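Local coordinates for protein putative phosphohydrolase (Shewanella amazonensis, PDB 3M1T) that is of unproven function, a putative phosphohydrolase and signal-transduction protein built on an all-helical HDOD domain of the HD phosphodiesterase clan, at residues S89-A94 with D105-T110; A114-E119 with K222-D227; K122-L127 with A215-M220; D227-P232 with K262-G267; S238-I243 with G254-K259. One frame throughout, in Å; residues are numbered along the deposited sequence. Where two conformers were deposited one is given.

Helix 103-124 ties three of the five contacts together. Its early turns pack on helix 79-94 in interaction 1, and its later part meets helix 213-227 in interactions 2 and 3, whose centres lie about 10 Å apart; interaction 3 is nested within the chain loop closed by interaction 2. The C-terminal helices then close over the same side: interaction 4 follows interaction 2 in the chain and shares Asp227 with it, and interaction 5 lies inside the loop that interaction 4 closes, about 12 Å from interactions 2 and 4 between centres. Interactions 1 and 5 are about 27 Å apart between centres. A Glu119-Lys259 salt bridge ties helix 256-263 to helix 103-124.

Interaction 1. Residues S89-A94 with D105-T110; sequences SAVVGA and DFWGNT
Val92 sets its CG2 methyl squarely over the six-membered ring of Trp107, a CH-pi contact 3.7 Å from CG2 to the ring centroid and only 12° off the ring normal. The valine's other methyl, CG1, lies near the nitrogen side of the indole, while Val91 adds a lighter touch, CG1 to CH2 of Trp107 at 3.9 Å. The indole is clamped from behind as well: CD2 of Phe106, its neighbour in sequence, sits over the opposite face. With chi1 at -72° the Trp107 CG lies anti to its carbonyl carbon, which carries the ring out from helix 103-124 to segment 89-94 of helix 79-94. The indole N-H is used too, because one water accepts from NE1 of Trp107 at 2.9 Å and donates to Val92 O at 2.8 Å. A leucine in place of Trp107 would probably leave the Val92 methyl without its aromatic face and that water without its indole donor. Further out, Leu274 near the C-terminus also touches Trp107, and Val91 leans on Ile140 of helix 140-148. The contact packs two successive helices of the all-helical HDOD domain against each other.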
# COMPACT_ATOMS: atom_id res chain seq x y z
N SER A 89 -7.36 -1.38 7.89
CA SER A 89 -7.57 -0.82 9.24
C SER A 89 -6.59 -1.45 10.23
O SER A 89 -6.03 -0.77 11.09
CB SER A 89 -8.99 -1.06 9.68
OG SER A 89 -9.86 -0.39 8.81
N ALA A 90 -6.32 -2.73 10.04
CA ALA A 90 -5.36 -3.42 10.91
C ALA A 90 -3.93 -2.88 10.72
O ALA A 90 -3.21 -2.63 11.69
CB ALA A 90 -5.40 -4.94 10.69
N VAL A 91 -3.52 -2.74 9.46
CA VAL A 91 -2.22 -2.22 9.15
C VAL A 91 -2.04 -0.79 9.69
O VAL A 91 -1.02 -0.49 10.33
CB VAL A 91 -1.95 -2.31 7.63
CG1 VAL A 91 -0.69 -1.56 7.27
CG2 VAL A 91 -1.89 -3.82 7.17
N VAL A 92 -3.01 0.07 9.45
CA VAL A 92 -2.99 1.46 9.95
C VAL A 92 -2.82 1.48 11.46
O VAL A 92 -2.00 2.20 12.00
CB VAL A 92 -4.26 2.24 9.50
CG1 VAL A 92 -4.40 3.56 10.33
CG2 VAL A 92 -4.23 2.50 7.95
N GLY A 93 -3.55 0.60 12.16
CA GLY A 93 -3.46 0.53 13.62
C GLY A 93 -2.13 0.06 14.14
O GLY A 93 -1.78 0.34 15.29
N ALA A 94 -1.41 -0.73 13.35
CA ALA A 94 -0.14 -1.28 13.74
C ALA A 94 0.98 -0.28 13.39
O ALA A 94 2.07 -0.52 13.81
CB ALA A 94 0.08 -2.59 13.07
N ASP A 105 -1.92 12.47 6.06
CA ASP A 105 -1.35 12.74 4.73
C ASP A 105 -0.66 11.47 4.18
O ASP A 105 -0.81 11.15 2.99
CB ASP A 105 -0.33 13.89 4.76
CG ASP A 105 -0.97 15.28 4.97
OD1 ASP A 105 -2.21 15.42 4.99
OD2 ASP A 105 -0.20 16.24 5.13
N PHE A 106 0.11 10.80 5.03
CA PHE A 106 0.82 9.55 4.64
C PHE A 106 -0.18 8.56 4.15
O PHE A 106 -0.06 8.00 3.05
CB PHE A 106 1.60 8.94 5.81
CG PHE A 106 2.23 7.61 5.46
CD1 PHE A 106 3.46 7.52 4.82
CD2 PHE A 106 1.53 6.44 5.73
CE1 PHE A 106 4.00 6.28 4.49
CE2 PHE A 106 2.04 5.21 5.36
CZ PHE A 106 3.28 5.13 4.75
N TRP A 107 -1.18 8.27 4.99
CA TRP A 107 -2.17 7.27 4.59
C TRP A 107 -3.05 7.74 3.45
O TRP A 107 -3.44 6.95 2.62
CB TRP A 107 -3.01 6.83 5.81
CG TRP A 107 -2.21 5.98 6.73
CD1 TRP A 107 -1.86 6.30 8.01
CD2 TRP A 107 -1.64 4.68 6.48
NE1 TRP A 107 -1.11 5.30 8.58
CE2 TRP A 107 -0.93 4.30 7.64
CE3 TRP A 107 -1.61 3.83 5.38
CZ2 TRP A 107 -0.26 3.12 7.75
CZ3 TRP A 107 -0.93 2.66 5.47
CH2 TRP A 107 -0.26 2.30 6.63
N GLY A 108 -3.35 9.03 3.40
CA GLY A 108 -4.09 9.55 2.25
C GLY A 108 -3.38 9.22 0.94
O GLY A 108 -4.01 8.80 -0.05
N ASN A 109 -2.09 9.49 0.90
CA ASN A 109 -1.33 9.20 -0.33
C ASN A 109 -1.33 7.72 -0.64
O ASN A 109 -1.52 7.27 -1.79
CB ASN A 109 0.09 9.70 -0.23
CG ASN A 109 0.92 9.21 -1.38
OD1 ASN A 109 0.80 9.74 -2.52
ND2 ASN A 109 1.71 8.13 -1.15
N THR A 110 -1.14 6.91 0.41
CA THR A 110 -1.16 5.48 0.25
C THR A 110 -2.49 4.96 -0.29
O THR A 110 -2.51 4.10 -1.16
CB THR A 110 -0.68 4.76 1.54
OG1 THR A 110 0.77 4.75 1.56
CG2 THR A 110 -1.20 3.35 1.61
O HOH W 1 -1.01 4.70 11.42

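Interaction 2. Residues A114-E119 with K222-D227; sequences AIICQE and KQIAAD
Ile116 of helix 103-124 packs against Ile224 and Ala225 of helix 213-227, a buried helix-helix contact that joins the long helix of the HDOD domain to a helix about a hundred residues later in the chain. The contact is apolar throughout. The two isoleucines meet through both of their branches: CD1 of Ile116 rests on CG2 of Ile224 at 3.7 Å, and in return CD1 of Ile224 lies 3.9 Å from CG2 of Ile116. Each long branch thus settles on the short branch of its partner, and the side chains pass each other at a slant. Both share chi1 near -65°, with CG2 anti to the backbone N and CG1 anti to the carbonyl carbon, which is consistent with this exchange. Ala225 is small enough for the helix backbones to approach, and the closest CA atoms, those of Ile116 and Ala225, are 8.2 Å apart.

Further apolar neighbours surround the pair. Leu260 of helix 256-263 touches both isoleucines, and Leu240 and Ile243 of helix 236-247 lean on Ile224, so the contact lies where four helices come together.

Charge is kept to the flank. Glu119, one turn beyond Ile116, is paired through its two carboxylate oxygens with Lys259 and Arg123, the first of these salt bridges linking helix 103-124 to helix 256-263. Back at the centre, the tip of Ile116 also reaches the smaller residue: CD1 stands 4.2 Å from CB of Ala225.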
# COMPACT_ATOMS: atom_id res chain seq x y z
N ALA A 114 -3.37 2.98 -3.64
CA ALA A 114 -4.17 1.76 -3.59
C ALA A 114 -5.37 1.78 -4.49
O ALA A 114 -5.68 0.81 -5.20
CB ALA A 114 -4.58 1.45 -2.11
N ILE A 115 -6.09 2.91 -4.50
CA ILE A 115 -7.27 3.05 -5.36
C ILE A 115 -6.91 2.97 -6.85
O ILE A 115 -7.60 2.30 -7.67
CB ILE A 115 -8.03 4.38 -5.03
CG1 ILE A 115 -8.70 4.28 -3.66
CG2 ILE A 115 -8.99 4.76 -6.18
CD1 ILE A 115 -9.16 5.68 -3.16
N ILE A 116 -5.82 3.63 -7.19
CA ILE A 116 -5.30 3.60 -8.55
C ILE A 116 -4.90 2.17 -8.94
O ILE A 116 -5.31 1.65 -9.98
CB ILE A 116 -4.13 4.59 -8.79
CG1 ILE A 116 -4.57 6.04 -8.60
CG2 ILE A 116 -3.52 4.39 -10.22
CD1 ILE A 116 -3.40 6.98 -8.33
N CYS A 117 -4.15 1.49 -8.06
CA CYS A 117 -3.76 0.12 -8.37
C CYS A 117 -4.98 -0.82 -8.62
O CYS A 117 -4.97 -1.67 -9.49
CB CYS A 117 -2.97 -0.46 -7.19
SG CYS A 117 -1.29 0.14 -7.04
N GLN A 118 -6.00 -0.68 -7.80
CA GLN A 118 -7.21 -1.46 -7.95
C GLN A 118 -7.84 -1.33 -9.34
O GLN A 118 -8.33 -2.30 -9.92
CB GLN A 118 -8.20 -1.05 -6.86
CG GLN A 118 -9.36 -1.99 -6.68
CD GLN A 118 -10.20 -1.63 -5.45
OE1 GLN A 118 -10.68 -0.51 -5.32
NE2 GLN A 118 -10.37 -2.61 -4.55
N GLU A 119 -7.86 -0.09 -9.86
CA GLU A 119 -8.37 0.19 -11.19
C GLU A 119 -7.46 -0.43 -12.26
O GLU A 119 -7.94 -1.00 -13.23
CB GLU A 119 -8.42 1.71 -11.41
CG GLU A 119 -8.88 2.12 -12.80
CD GLU A 119 -10.27 1.60 -13.19
OE1 GLU A 119 -11.12 1.41 -12.28
OE2 GLU A 119 -10.50 1.46 -14.42
N LYS A 222 2.13 5.03 -8.29
CA LYS A 222 2.92 6.01 -7.54
C LYS A 222 3.22 7.28 -8.32
O LYS A 222 3.18 8.36 -7.77
CB LYS A 222 4.23 5.39 -7.06
CG LYS A 222 4.06 4.38 -5.96
CD LYS A 222 5.37 3.69 -5.65
CE LYS A 222 6.40 4.61 -5.00
NZ LYS A 222 7.74 3.97 -4.91
N GLN A 223 3.58 7.08 -9.58
CA GLN A 223 3.90 8.20 -10.48
C GLN A 223 2.66 9.02 -10.75
O GLN A 223 2.72 10.26 -10.73
CB GLN A 223 4.56 7.69 -11.74
CG GLN A 223 5.14 8.88 -12.60
CD GLN A 223 6.13 8.51 -13.67
OE1 GLN A 223 6.63 7.38 -13.72
NE2 GLN A 223 6.42 9.47 -14.60
N ILE A 224 1.51 8.37 -10.92
CA ILE A 224 0.25 9.06 -11.17
C ILE A 224 -0.10 9.90 -9.96
O ILE A 224 -0.45 11.09 -10.06
CB ILE A 224 -0.88 8.05 -11.46
CG1 ILE A 224 -0.65 7.31 -12.82
CG2 ILE A 224 -2.23 8.71 -11.39
CD1 ILE A 224 -1.66 6.19 -13.09
N ALA A 225 0.03 9.29 -8.77
CA ALA A 225 -0.32 9.99 -7.54
C ALA A 225 0.62 11.17 -7.33
O ALA A 225 0.17 12.22 -6.90
CB ALA A 225 -0.28 9.04 -6.32
N ALA A 226 1.91 10.96 -7.56
CA ALA A 226 2.93 11.97 -7.27
C ALA A 226 2.82 13.19 -8.16
O ALA A 226 2.99 14.36 -7.75
CB ALA A 226 4.30 11.41 -7.38
N ASP A 227 2.58 12.93 -9.43
CA ASP A 227 2.73 13.99 -10.43
C ASP A 227 1.41 14.50 -10.97
O ASP A 227 1.42 15.39 -11.84
CB ASP A 227 3.63 13.50 -11.56
CG ASP A 227 5.08 13.38 -11.15
OD1 ASP A 227 5.47 13.91 -10.08
OD2 ASP A 227 5.86 12.76 -11.88

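Interaction 3. Residues K122-L127 with A215-M220; sequences KRLGTL and AGMLAM
Leu124 and the selenomethionine Met217 extend toward each other tip to tip, in a helix-helix contact that packs the C-terminal end of helix 103-124, part of the HDOD domain, on an early turn of helix 213-227. The leucine presents a single methyl: CD1 rests against CG of Met217 at 3.7 Å, then stays beside the chain as it runs outward, 4.0 Å from SE. Thr126 approaches differently, its side chain sliding past that of Met217 in the reverse direction.

Met217 is the long member of the group. Its CG lies anti to the carbonyl carbon and chi2 is fully extended at 180°, which sends the chain straight across to the opposing segment; the bend at chi3, -110°, then brings the terminal methyl against Thr126 while it stays near CD1 of Leu124. Gly125 separates these two partners. Its positive phi of 77° takes the chain out of the helix, and Thr126 thereafter points its side chain back toward Met217.

Around this contact, Ala121 touches both Thr126 and Met217, Ala131 of helix 128-137 adds to the cover on Met217, and Ile249 packs on Leu124. The polar atom that comes nearest does so without a hydrogen bond: OG1 of Thr126 lies 3.5 Å from the CE methyl of Met217.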
# COMPACT_ATOMS: atom_id res chain seq x y z
N LYS A 122 -8.17 -4.15 -12.43
CA LYS A 122 -9.42 -4.39 -13.16
C LYS A 122 -9.15 -4.46 -14.64
O LYS A 122 -9.66 -5.36 -15.34
CB LYS A 122 -10.42 -3.31 -12.85
CG LYS A 122 -11.14 -3.54 -11.54
CD LYS A 122 -12.05 -2.40 -11.16
CE LYS A 122 -12.35 -2.42 -9.65
NZ LYS A 122 -13.51 -1.52 -9.36
N ARG A 123 -8.35 -3.51 -15.13
CA ARG A 123 -7.97 -3.45 -16.53
C ARG A 123 -7.06 -4.58 -17.00
O ARG A 123 -7.16 -5.03 -18.15
CB ARG A 123 -7.35 -2.09 -16.85
CG ARG A 123 -8.41 -0.95 -16.84
CD ARG A 123 -7.83 0.46 -16.71
NE ARG A 123 -8.94 1.39 -16.75
CZ ARG A 123 -9.47 1.95 -17.84
NH1 ARG A 123 -8.93 1.76 -19.04
NH2 ARG A 123 -10.55 2.71 -17.72
N LEU A 124 -6.15 -5.00 -16.13
CA LEU A 124 -5.23 -6.08 -16.43
C LEU A 124 -5.87 -7.46 -16.22
O LEU A 124 -5.30 -8.47 -16.62
CB LEU A 124 -3.99 -5.97 -15.53
CG LEU A 124 -3.12 -4.73 -15.75
CD1 LEU A 124 -2.16 -4.48 -14.59
CD2 LEU A 124 -2.35 -4.78 -17.12
N GLY A 125 -7.05 -7.52 -15.63
CA GLY A 125 -7.69 -8.79 -15.34
C GLY A 125 -7.12 -9.53 -14.13
O GLY A 125 -7.30 -10.74 -14.01
N THR A 126 -6.44 -8.83 -13.22
CA THR A 126 -5.95 -9.44 -11.96
C THR A 126 -6.91 -9.08 -10.83
O THR A 126 -7.86 -8.29 -11.05
CB THR A 126 -4.52 -8.97 -11.69
OG1 THR A 126 -4.53 -7.54 -11.52
CG2 THR A 126 -3.60 -9.29 -12.91
N LEU A 127 -6.70 -9.66 -9.64
CA LEU A 127 -7.66 -9.44 -8.55
C LEU A 127 -7.52 -8.00 -8.04
O LEU A 127 -6.46 -7.59 -7.59
CB LEU A 127 -7.45 -10.41 -7.39
CG LEU A 127 -8.47 -10.24 -6.25
CD1 LEU A 127 -9.90 -10.61 -6.68
CD2 LEU A 127 -8.04 -11.07 -5.03
N ALA A 215 4.20 -5.02 -9.02
CA ALA A 215 5.25 -4.03 -8.96
C ALA A 215 5.06 -2.99 -10.06
O ALA A 215 5.25 -1.83 -9.79
CB ALA A 215 6.65 -4.66 -9.07
N GLY A 216 4.66 -3.45 -11.23
CA GLY A 216 4.40 -2.53 -12.36
C GLY A 216 3.25 -1.60 -12.02
O GLY A 216 3.30 -0.39 -12.30
N MSE A 217 2.19 -2.18 -11.45
CA MSE A 217 1.04 -1.35 -11.00
C MSE A 217 1.47 -0.33 -9.98
O MSE A 217 1.04 0.86 -10.03
CB MSE A 217 -0.09 -2.22 -10.40
CG MSE A 217 -0.87 -3.04 -11.44
SE MSE A 217 -2.23 -4.08 -10.64
CE MSE A 217 -1.51 -5.86 -10.88
N LEU A 218 2.25 -0.75 -8.96
CA LEU A 218 2.72 0.19 -7.97
C LEU A 218 3.52 1.31 -8.62
O LEU A 218 3.32 2.51 -8.33
CB LEU A 218 3.56 -0.44 -6.86
CG LEU A 218 2.84 -1.20 -5.79
CD1 LEU A 218 3.95 -1.82 -4.90
CD2 LEU A 218 1.86 -0.28 -5.01
N ALA A 219 4.43 0.94 -9.51
CA ALA A 219 5.28 1.96 -10.15
C ALA A 219 4.43 3.02 -10.87
O ALA A 219 4.65 4.24 -10.72
CB ALA A 219 6.25 1.31 -11.10
N MSE A 220 3.45 2.54 -11.62
CA MSE A 220 2.55 3.39 -12.39
C MSE A 220 1.68 4.26 -11.47
O MSE A 220 1.62 5.49 -11.60
CB MSE A 220 1.72 2.55 -13.33
CG MSE A 220 0.65 3.36 -14.06
SE MSE A 220 0.24 2.49 -15.74
CE MSE A 220 -0.75 3.99 -16.57

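Interaction 4. Residues D227-P232 with K262-G267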
# COMPACT_ATOMS: atom_id res chain seq x y z
N ASP A 227 2.58 12.93 -9.43
CA ASP A 227 2.73 13.99 -10.43
C ASP A 227 1.41 14.50 -10.97
O ASP A 227 1.42 15.39 -11.84
CB ASP A 227 3.63 13.50 -11.56
CG ASP A 227 5.08 13.38 -11.15
OD1 ASP A 227 5.47 13.91 -10.08
OD2 ASP A 227 5.86 12.76 -11.88
N TRP A 228 0.29 14.01 -10.47
CA TRP A 228 -1.02 14.38 -11.01
C TRP A 228 -1.18 15.89 -11.16
O TRP A 228 -1.67 16.39 -12.19
CB TRP A 228 -2.12 13.88 -10.08
CG TRP A 228 -3.51 14.14 -10.52
CD1 TRP A 228 -4.29 15.24 -10.18
CD2 TRP A 228 -4.32 13.33 -11.37
NE1 TRP A 228 -5.52 15.15 -10.78
CE2 TRP A 228 -5.56 13.99 -11.52
CE3 TRP A 228 -4.11 12.12 -12.05
CZ2 TRP A 228 -6.59 13.47 -12.30
CZ3 TRP A 228 -5.14 11.62 -12.82
CH2 TRP A 228 -6.37 12.26 -12.91
N ASP A 229 -0.81 16.62 -10.11
CA ASP A 229 -0.99 18.07 -10.13
C ASP A 229 -0.05 18.84 -11.04
O ASP A 229 -0.22 20.06 -11.19
CB ASP A 229 -0.92 18.63 -8.70
CG ASP A 229 -2.10 18.21 -7.87
OD1 ASP A 229 -3.21 18.04 -8.42
OD2 ASP A 229 -1.94 18.04 -6.65
N LYS A 230 0.93 18.18 -11.63
CA LYS A 230 1.87 18.79 -12.52
C LYS A 230 1.39 18.71 -13.99
O LYS A 230 1.96 19.37 -14.86
CB LYS A 230 3.22 18.12 -12.40
CG LYS A 230 3.80 18.13 -10.99
CD LYS A 230 5.22 17.57 -10.98
CE LYS A 230 5.75 17.39 -9.54
NZ LYS A 230 5.09 16.29 -8.79
N ILE A 231 0.32 17.95 -14.25
CA ILE A 231 -0.08 17.65 -15.65
C ILE A 231 -1.39 18.36 -16.01
O ILE A 231 -2.39 18.17 -15.35
CB ILE A 231 -0.26 16.11 -15.83
CG1 ILE A 231 0.99 15.35 -15.37
CG2 ILE A 231 -0.62 15.74 -17.25
CD1 ILE A 231 2.23 15.63 -16.14
N PRO A 232 -1.41 19.14 -17.10
CA PRO A 232 -2.69 19.76 -17.45
C PRO A 232 -3.80 18.73 -17.61
O PRO A 232 -3.54 17.62 -18.10
CB PRO A 232 -2.39 20.47 -18.77
CG PRO A 232 -0.92 20.51 -18.90
CD PRO A 232 -0.36 19.39 -18.07
N LYS A 262 -12.16 10.84 -11.92
CA LYS A 262 -13.36 10.62 -11.09
C LYS A 262 -12.94 10.24 -9.66
O LYS A 262 -13.55 10.68 -8.68
CB LYS A 262 -14.27 9.53 -11.70
CG LYS A 262 -15.08 9.94 -12.95
CD LYS A 262 -16.15 8.89 -13.31
N MSE A 263 -11.88 9.46 -9.53
CA MSE A 263 -11.51 8.92 -8.21
C MSE A 263 -10.49 9.75 -7.47
O MSE A 263 -10.23 9.51 -6.26
CB MSE A 263 -10.99 7.52 -8.39
CG MSE A 263 -11.97 6.68 -9.18
SE MSE A 263 -11.49 4.87 -8.96
CE MSE A 263 -9.80 4.98 -9.61
N HIS A 264 -9.89 10.71 -8.15
CA HIS A 264 -8.81 11.51 -7.59
C HIS A 264 -9.28 12.15 -6.30
O HIS A 264 -10.33 12.79 -6.27
CB HIS A 264 -8.37 12.63 -8.54
CG HIS A 264 -7.27 13.48 -7.98
ND1 HIS A 264 -7.48 14.75 -7.49
CD2 HIS A 264 -5.96 13.22 -7.79
CE1 HIS A 264 -6.34 15.25 -7.05
NE2 HIS A 264 -5.40 14.34 -7.23
N GLY A 265 -8.51 11.97 -5.25
CA GLY A 265 -8.83 12.56 -3.93
C GLY A 265 -9.57 11.66 -2.96
O GLY A 265 -9.64 11.95 -1.76
N GLN A 266 -10.19 10.59 -3.46
CA GLN A 266 -10.93 9.67 -2.64
C GLN A 266 -10.01 8.99 -1.63
O GLN A 266 -10.46 8.58 -0.56
CB GLN A 266 -11.61 8.60 -3.48
CG GLN A 266 -12.80 9.09 -4.30
CD GLN A 266 -13.43 8.01 -5.19
OE1 GLN A 266 -13.10 6.83 -5.12
NE2 GLN A 266 -14.34 8.45 -6.05
N GLY A 267 -8.73 8.82 -2.00
CA GLY A 267 -7.76 8.23 -1.08
C GLY A 267 -7.41 9.19 0.04
O GLY A 267 -7.38 8.83 1.23
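Trp228 and His264 lie face on face in an offset stack, joining the 3-10 turn after helix 213-227 to the type II turn, Met263 to Gln266, that links helices 256-263 and 266-272. The centroids of the indole five-membered ring and the imidazole are 3.8 Å apart, and the planes are tilted by just 13°. Both side chains swing CG away from their own backbone N, with chi1 of -178° in Trp228 and 179° in His264, which carries each ring away from its own turn; the two side chains meet at a slant. Each ring is turned nearly perpendicular to the bend of its side chain, and one plane lies on the other.

An alanine at Trp228 would probably leave the His264 ring without its stacking surface and free to turn at the protein's edge. The tryptophan is also touched by Trp239 of helix 236-247 and by Leu260 and Ala261 of helix 256-263, whereas His264 is exposed apart from neighbours such as Glu112. Asp227 and Lys230 brace the turn with a salt bridge, Lys230 NZ to Asp227 OD1 at 2.7 Å. OD1 of Asp229 lies 4.5 Å from NE2 of His264, not in contact, and might at most slightly favour a protonated imidazole. The tightest approach in the stack is NE2 of His264 over CD1 of Trp228, at 3.3 Å.

Interaction 5. Residues S238-I243 with G254-K259; sequences SWLAQI and GGLAEK
A buried, largely apolar contact, with no polar bond between the segments, joins helix 236-247 to the first turn of helix 256-263, two successive C-terminal helices linked by a short connection; its centre is about 21 Å from the centre of the chain. Leu240 carries it with one methyl. Its CD1 reaches over the start of the second helix, 3.8 Å from CB of Ala257 and 3.7 Å from the backbone N of the same residue, while CG of Leu256 borders it at 4.0 Å. Because chi1 of Leu240 is -67°, CG sits anti to the carbonyl carbon and the branch leads out toward the other helix.

Leu256 has the other common setting: CG is anti to the backbone N, chi1 179°, which leaves CG and CD2 beside the Leu240 methyl. Gly255, at the N-cap position with phi of 73°, turns the chain into this helix. Leu253 in the connecting loop and Ile224 of helix 213-227 also touch Leu240, and Leu256 reaches Glu119 and Arg123 of helix 103-124.

With Ala257 offering only a methyl, the helices come close, 7.5 Å between the CA atoms of Leu240 and Ala257. The chemistry implies that shape and burial of apolar surface hold this pair together, while polar ties such as Lys259 to Glu119 run from it to helix 103-124.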
# COMPACT_ATOMS: atom_id res chain seq x y z
N SER A 238 -1.67 10.96 -22.78
CA SER A 238 -0.31 10.85 -23.31
C SER A 238 0.68 10.70 -22.16
O SER A 238 1.70 10.03 -22.32
CB SER A 238 0.09 12.03 -24.17
OG SER A 238 -0.06 13.29 -23.55
N TRP A 239 0.39 11.35 -21.03
CA TRP A 239 1.21 11.15 -19.82
C TRP A 239 1.11 9.71 -19.34
O TRP A 239 2.12 9.07 -19.10
CB TRP A 239 0.71 12.14 -18.77
CG TRP A 239 1.21 12.01 -17.39
CD1 TRP A 239 2.50 12.04 -16.97
CD2 TRP A 239 0.40 11.89 -16.22
NE1 TRP A 239 2.54 11.91 -15.56
CE2 TRP A 239 1.26 11.82 -15.10
CE3 TRP A 239 -0.99 11.81 -16.01
CZ2 TRP A 239 0.77 11.76 -13.80
CZ3 TRP A 239 -1.48 11.72 -14.71
CH2 TRP A 239 -0.60 11.67 -13.63
N LEU A 240 -0.11 9.20 -19.23
CA LEU A 240 -0.32 7.84 -18.79
C LEU A 240 0.36 6.86 -19.72
O LEU A 240 0.91 5.87 -19.28
CB LEU A 240 -1.82 7.55 -18.67
CG LEU A 240 -2.55 8.33 -17.56
CD1 LEU A 240 -4.06 8.19 -17.70
CD2 LEU A 240 -2.09 7.89 -16.15
N ALA A 241 0.29 7.14 -21.04
CA ALA A 241 0.96 6.28 -22.04
C ALA A 241 2.47 6.17 -21.75
O ALA A 241 3.02 5.08 -21.84
CB ALA A 241 0.73 6.77 -23.49
N GLN A 242 3.10 7.27 -21.37
CA GLN A 242 4.54 7.28 -21.10
C GLN A 242 4.81 6.47 -19.84
O GLN A 242 5.79 5.73 -19.74
CB GLN A 242 5.07 8.72 -20.85
CG GLN A 242 4.90 9.69 -21.94
CD GLN A 242 5.34 11.09 -21.51
OE1 GLN A 242 4.50 11.95 -21.21
NE2 GLN A 242 6.65 11.32 -21.49
N ILE A 243 3.90 6.58 -18.86
CA ILE A 243 4.07 5.85 -17.60
C ILE A 243 3.91 4.34 -17.81
O ILE A 243 4.65 3.51 -17.22
CB ILE A 243 3.16 6.35 -16.51
CG1 ILE A 243 3.43 7.82 -16.16
CG2 ILE A 243 3.39 5.54 -15.19
CD1 ILE A 243 2.43 8.47 -15.30
N GLY A 254 -7.79 3.20 -22.47
CA GLY A 254 -9.09 3.71 -22.91
C GLY A 254 -9.99 4.09 -21.75
O GLY A 254 -10.31 3.24 -20.91
N GLY A 255 -10.31 5.37 -21.65
CA GLY A 255 -11.08 5.90 -20.51
C GLY A 255 -10.33 5.99 -19.20
O GLY A 255 -10.92 6.35 -18.20
N LEU A 256 -9.03 5.71 -19.18
CA LEU A 256 -8.31 5.63 -17.91
C LEU A 256 -8.16 6.99 -17.26
O LEU A 256 -8.39 7.16 -16.04
CB LEU A 256 -6.95 4.98 -18.09
CG LEU A 256 -6.07 4.85 -16.86
CD1 LEU A 256 -6.72 4.04 -15.71
CD2 LEU A 256 -4.72 4.18 -17.24
N ALA A 257 -7.72 7.98 -18.04
CA ALA A 257 -7.60 9.32 -17.50
C ALA A 257 -8.92 9.81 -16.90
O ALA A 257 -8.92 10.41 -15.81
CB ALA A 257 -7.09 10.35 -18.56
N GLU A 258 -10.02 9.55 -17.59
CA GLU A 258 -11.33 10.00 -17.13
C GLU A 258 -11.69 9.32 -15.80
O GLU A 258 -12.16 9.97 -14.85
CB GLU A 258 -12.40 9.72 -18.19
CG GLU A 258 -12.75 10.92 -19.10
CD GLU A 258 -13.54 11.99 -18.37
N LYS A 259 -11.41 8.02 -15.73
CA LYS A 259 -11.70 7.21 -14.53
C LYS A 259 -10.85 7.68 -13.36
O LYS A 259 -11.37 7.80 -12.23
CB LYS A 259 -11.51 5.73 -14.81
CG LYS A 259 -11.75 4.78 -13.62
CD LYS A 259 -13.20 4.88 -13.13
CE LYS A 259 -13.57 3.82 -12.08
NZ LYS A 259 -13.54 2.41 -12.64